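Local coordinates for oligopeptide-binding protein AppA (Bacillus subtilis, PDB 1XOC) that binds oligopeptides outside the cell membrane and delivers them to an ABC-type permease, supporting sporulation and genetic competence, at residues A[236-248]-A[491-503]. Residues are numbered along the deposited sequence; the frame is centred on the assembly and turned at random.
Sequences DINFFNVPATDYK and NHMAMPENLEGYK. With ZN (zinc ion), chain E.
Asn-241 turns its CG anti to the backbone N (chi1 -170°), carrying its amide to Asn-491 and His-492. OD1 of Asn-241 accepts a hydrogen bond from the backbone N of His-492 at 3.0 Å. It is nearly straight (171°), but the donor lies above the carbonyl plane. ND2 of Asn-241 gives a weak bond to OD1 of Asn-491, the amide planes 77° apart. The stronger bond of Asn-491 joins its ND2 to the hydroxyl of Tyr-504. Asn-241 packs on an aromatic side chain of the bound peptide, and OD1 of Asn-491 makes a weak hydrogen bond with one, so this end borders the binding cleft. Met-493, bent at chi2 and chi3, lays SD beside Asn-241, while its CE lies 3.4 Å from CE1 of Phe-239. The short strand 240-241 pairs antiparallel with strand 483-496 in the mixed sheet of this solute-binding protein. Phe-240 and Ala-494 form a hydrogen-bonded pair, and N of Val-242 bonds O of His-492. NE2 of His-492 binds zinc at 2.0 Å, with Asp-304 as a second ligand. ND1 donates to a water. OD1 of Asn-241 and O of Val-242 also lie within its reach, but it has too few protons for all nearby acceptors.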
loop_
_atom_site.group_PDB
_atom_site.type_symbol
_atom_site.label_atom_id
_atom_site.label_comp_id
_atom_site.label_asym_id
_atom_site.label_seq_id
_atom_site.Cartn_x
_atom_site.Cartn_y
_atom_site.Cartn_z
ATOM N N ASP A 236 19.516 19.022 2.214
ATOM C CA ASP A 236 18.810 19.134 0.944
ATOM C C ASP A 236 17.406 18.504 1.001
ATOM O O ASP A 236 16.533 18.871 0.227
ATOM C CB ASP A 236 19.656 18.519 -0.172
ATOM C CG ASP A 236 20.932 19.299 -0.415
ATOM O OD1 ASP A 236 20.818 20.532 -0.532
ATOM O OD2 ASP A 236 22.033 18.693 -0.442
ATOM N N ILE A 237 17.221 17.531 1.898
ATOM C CA ILE A 237 15.898 17.098 2.322
ATOM C C ILE A 237 15.889 17.183 3.839
ATOM O O ILE A 237 16.949 17.176 4.482
ATOM C CB ILE A 237 15.529 15.661 1.845
ATOM C CG1 ILE A 237 16.431 14.584 2.440
ATOM C CG2 ILE A 237 15.574 15.592 0.312
ATOM C CD1 ILE A 237 16.028 13.149 2.085
ATOM N N ASN A 238 14.686 17.252 4.409
ATOM C CA ASN A 238 14.560 17.353 5.852
ATOM C C ASN A 238 13.528 16.428 6.455
ATOM O O ASN A 238 13.234 16.544 7.661
ATOM C CB ASN A 238 14.339 18.814 6.276
ATOM C CG ASN A 238 13.136 19.449 5.634
ATOM O OD1 ASN A 238 12.218 18.793 5.206
ATOM N ND2 ASN A 238 13.128 20.773 5.598
ATOM N N PHE A 239 13.006 15.480 5.671
ATOM C CA PHE A 239 12.074 14.469 6.178
ATOM C C PHE A 239 12.273 13.192 5.368
ATOM O O PHE A 239 12.236 13.235 4.129
ATOM C CB PHE A 239 10.637 14.980 6.073
ATOM C CG PHE A 239 9.624 14.140 6.819
ATOM C CD1 PHE A 239 9.102 12.973 6.239
ATOM C CD2 PHE A 239 9.203 14.492 8.104
ATOM C CE1 PHE A 239 8.168 12.202 6.904
ATOM C CE2 PHE A 239 8.274 13.705 8.815
ATOM C CZ PHE A 239 7.769 12.543 8.226
ATOM N N PHE A 240 12.521 12.068 6.046
ATOM C CA PHE A 240 12.887 10.836 5.340
ATOM C C PHE A 240 12.736 9.632 6.251
ATOM O O PHE A 240 13.063 9.713 7.431
ATOM C CB PHE A 240 14.339 10.931 4.815
ATOM C CG PHE A 240 14.716 9.809 3.895
ATOM C CD1 PHE A 240 13.965 9.565 2.771
ATOM C CD2 PHE A 240 15.749 8.957 4.193
ATOM C CE1 PHE A 240 14.298 8.505 1.926
ATOM C CE2 PHE A 240 16.064 7.867 3.345
ATOM C CZ PHE A 240 15.343 7.658 2.242
ATOM N N ASN A 241 12.298 8.498 5.674
ATOM C CA ASN A 241 12.278 7.199 6.346
ATOM C C ASN A 241 13.638 6.547 6.201
ATOM O O ASN A 241 13.952 5.946 5.160
ATOM C CB ASN A 241 11.197 6.315 5.721
ATOM C CG ASN A 241 10.934 5.027 6.519
ATOM O OD1 ASN A 241 11.616 4.705 7.507
ATOM N ND2 ASN A 241 9.924 4.285 6.068
ATOM N N VAL A 242 14.465 6.708 7.214
ATOM C CA VAL A 242 15.836 6.230 7.183
ATOM C C VAL A 242 15.895 4.713 7.304
ATOM O O VAL A 242 15.338 4.146 8.252
ATOM C CB VAL A 242 16.643 6.826 8.372
ATOM C CG1 VAL A 242 18.064 6.310 8.383
ATOM C CG2 VAL A 242 16.575 8.345 8.328
ATOM N N PRO A 243 16.616 4.040 6.397
ATOM C CA PRO A 243 16.828 2.592 6.576
ATOM C C PRO A 243 17.446 2.259 7.928
ATOM O O PRO A 243 18.314 2.982 8.406
ATOM C CB PRO A 243 17.838 2.253 5.469
ATOM C CG PRO A 243 17.600 3.272 4.421
ATOM C CD PRO A 243 17.263 4.535 5.165
ATOM N N ALA A 244 17.047 1.140 8.526
ATOM C CA ALA A 244 17.567 0.772 9.859
ATOM C C ALA A 244 19.086 0.706 9.946
ATOM O O ALA A 244 19.675 1.068 10.970
ATOM C CB ALA A 244 16.993 -0.557 10.309
ATOM N N THR A 245 19.729 0.227 8.881
ATOM C CA THR A 245 21.168 0.106 8.849
ATOM C C THR A 245 21.871 1.463 8.941
ATOM O O THR A 245 23.023 1.526 9.352
ATOM C CB THR A 245 21.650 -0.655 7.581
ATOM O OG1 THR A 245 21.119 -0.037 6.415
ATOM C CG2 THR A 245 21.169 -2.096 7.599
ATOM N N ASP A 246 21.165 2.540 8.588
ATOM C CA ASP A 246 21.720 3.892 8.653
ATOM C C ASP A 246 21.292 4.685 9.902
ATOM O O ASP A 246 21.581 5.878 9.994
ATOM C CB ASP A 246 21.311 4.675 7.404
ATOM C CG ASP A 246 21.907 4.100 6.135
ATOM O OD1 ASP A 246 21.155 3.885 5.172
ATOM O OD2 ASP A 246 23.130 3.866 6.108
ATOM N N TYR A 247 20.602 4.041 10.847
ATOM C CA TYR A 247 20.093 4.745 12.024
ATOM C C TYR A 247 21.202 5.453 12.817
ATOM O O TYR A 247 21.078 6.633 13.146
ATOM C CB TYR A 247 19.356 3.783 12.960
ATOM C CG TYR A 247 18.658 4.519 14.071
ATOM C CD1 TYR A 247 19.363 4.958 15.191
ATOM C CD2 TYR A 247 17.316 4.783 14.003
ATOM C CE1 TYR A 247 18.724 5.659 16.211
ATOM C CE2 TYR A 247 16.664 5.478 15.011
ATOM C CZ TYR A 247 17.378 5.897 16.124
ATOM O OH TYR A 247 16.752 6.591 17.119
ATOM N N LYS A 248 22.262 4.728 13.144
ATOM C CA LYS A 248 23.308 5.283 13.991
ATOM C C LYS A 248 24.064 6.403 13.290
ATOM O O LYS A 248 24.556 7.318 13.942
ATOM C CB LYS A 248 24.238 4.202 14.500
ATOM C CG LYS A 248 23.541 3.336 15.526
ATOM C CD LYS A 248 24.504 2.650 16.436
ATOM C CE LYS A 248 25.253 1.513 15.754
ATOM N NZ LYS A 248 26.222 0.896 16.709
ATOM N N ASN A 491 9.341 1.770 10.706
ATOM C CA ASN A 491 9.661 3.073 10.157
ATOM C C ASN A 491 10.601 3.822 11.102
ATOM O O ASN A 491 10.444 3.761 12.340
ATOM C CB ASN A 491 8.415 3.902 9.996
ATOM C CG ASN A 491 7.520 3.430 8.898
ATOM O OD1 ASN A 491 7.983 2.997 7.854
ATOM N ND2 ASN A 491 6.216 3.522 9.118
ATOM N N HIS A 492 11.545 4.557 10.527
ATOM C CA HIS A 492 12.469 5.419 11.253
ATOM C C HIS A 492 12.404 6.802 10.635
ATOM O O HIS A 492 13.152 7.115 9.689
ATOM C CB HIS A 492 13.892 4.863 11.167
ATOM C CG HIS A 492 14.014 3.471 11.705
ATOM N ND1 HIS A 492 13.758 2.362 10.942
ATOM C CD2 HIS A 492 14.338 3.008 12.941
ATOM C CE1 HIS A 492 13.937 1.268 11.658
ATOM N NE2 HIS A 492 14.282 1.631 12.873
ATOM N N MET A 493 11.486 7.615 11.127
ATOM C CA MET A 493 11.171 8.874 10.469
ATOM C C MET A 493 12.039 10.005 11.005
ATOM O O MET A 493 11.871 10.447 12.155
ATOM C CB MET A 493 9.688 9.206 10.622
ATOM C CG MET A 493 8.775 8.043 10.273
ATOM S SD MET A 493 9.053 7.431 8.608
ATOM C CE MET A 493 8.775 8.916 7.667
ATOM N N ALA A 494 12.977 10.455 10.169
ATOM C CA ALA A 494 13.813 11.615 10.469
ATOM C C ALA A 494 13.101 12.895 10.064
ATOM O O ALA A 494 12.522 12.958 9.002
ATOM C CB ALA A 494 15.110 11.510 9.748
ATOM N N MET A 495 13.154 13.905 10.945
ATOM C CA MET A 495 12.429 15.155 10.741
ATOM C C MET A 495 13.169 16.277 11.468
ATOM O O MET A 495 14.003 16.015 12.321
ATOM C CB MET A 495 11.001 15.055 11.270
ATOM C CG MET A 495 10.945 14.811 12.751
ATOM S SD MET A 495 9.310 14.289 13.255
ATOM C CE MET A 495 9.347 12.622 12.675
ATOM N N PRO A 496 12.856 17.534 11.128
ATOM C CA PRO A 496 13.546 18.620 11.818
ATOM C C PRO A 496 13.346 18.574 13.332
ATOM O O PRO A 496 12.252 18.250 13.797
ATOM C CB PRO A 496 12.900 19.873 11.211
ATOM C CG PRO A 496 12.419 19.438 9.888
ATOM C CD PRO A 496 11.903 18.043 10.154
ATOM N N GLU A 497 14.384 18.884 14.104
ATOM C CA GLU A 497 14.281 18.733 15.569
ATOM C C GLU A 497 13.234 19.686 16.144
ATOM O O GLU A 497 12.645 19.405 17.196
ATOM C CB GLU A 497 15.631 18.873 16.269
ATOM C CG GLU A 497 16.264 20.241 16.243
ATOM C CD GLU A 497 17.643 20.234 16.897
ATOM O OE1 GLU A 497 18.363 21.256 16.793
ATOM O OE2 GLU A 497 18.000 19.198 17.528
ATOM N N ASN A 498 12.966 20.780 15.428
ATOM C CA ASN A 498 11.961 21.766 15.836
ATOM C C ASN A 498 10.581 21.553 15.222
ATOM O O ASN A 498 9.717 22.413 15.330
ATOM C CB ASN A 498 12.462 23.206 15.562
ATOM C CG ASN A 498 12.774 23.452 14.106
ATOM O OD1 ASN A 498 13.245 22.562 13.413
ATOM N ND2 ASN A 498 12.530 24.676 13.628
ATOM N N LEU A 499 10.345 20.398 14.590
ATOM C CA LEU A 499 9.028 20.103 14.037
ATOM C C LEU A 499 8.091 19.732 15.169
ATOM O O LEU A 499 8.386 18.783 15.908
ATOM C CB LEU A 499 9.090 18.945 13.030
ATOM C CG LEU A 499 7.800 18.759 12.220
ATOM C CD1 LEU A 499 7.682 19.796 11.091
ATOM C CD2 LEU A 499 7.718 17.360 11.671
ATOM N N GLU A 500 6.974 20.447 15.285
ATOM C CA GLU A 500 5.983 20.247 16.339
ATOM C C GLU A 500 4.665 19.878 15.685
ATOM O O GLU A 500 4.483 20.060 14.476
ATOM C CB GLU A 500 5.823 21.526 17.160
ATOM C CG GLU A 500 7.099 22.022 17.796
ATOM C CD GLU A 500 7.682 21.052 18.827
ATOM O OE1 GLU A 500 8.909 21.124 19.095
ATOM O OE2 GLU A 500 6.918 20.216 19.357
ATOM N N GLY A 501 3.765 19.300 16.472
ATOM C CA GLY A 501 2.470 18.875 15.992
ATOM C C GLY A 501 2.437 17.557 15.252
ATOM O O GLY A 501 1.386 17.157 14.749
ATOM N N TYR A 502 3.590 16.906 15.161
ATOM C CA TYR A 502 3.713 15.604 14.509
ATOM C C TYR A 502 3.186 14.464 15.419
ATOM O O TYR A 502 3.461 14.439 16.613
ATOM C CB TYR A 502 5.172 15.358 14.074
ATOM C CG TYR A 502 5.418 13.941 13.571
ATOM C CD1 TYR A 502 5.763 12.922 14.458
ATOM C CD2 TYR A 502 5.294 13.623 12.231
ATOM C CE1 TYR A 502 5.967 11.618 14.006
ATOM C CE2 TYR A 502 5.514 12.347 11.767
ATOM C CZ TYR A 502 5.852 11.335 12.669
ATOM O OH TYR A 502 6.063 10.048 12.213
ATOM N N LYS A 503 2.424 13.543 14.837
ATOM C CA LYS A 503 2.005 12.312 15.500
ATOM C C LYS A 503 2.341 11.165 14.555
ATOM O O LYS A 503 2.084 11.262 13.337
ATOM C CB LYS A 503 0.497 12.322 15.736
ATOM C CG LYS A 503 0.012 13.352 16.743
ATOM C CD LYS A 503 -1.537 13.411 16.750
ATOM C CE LYS A 503 -2.098 14.386 17.770
ATOM N NZ LYS A 503 -3.571 14.118 17.993
HETATM ZN ZN ZN E . 14.642 0.445 14.485
HETATM O O HOH W 1 13.244 2.483 8.167
#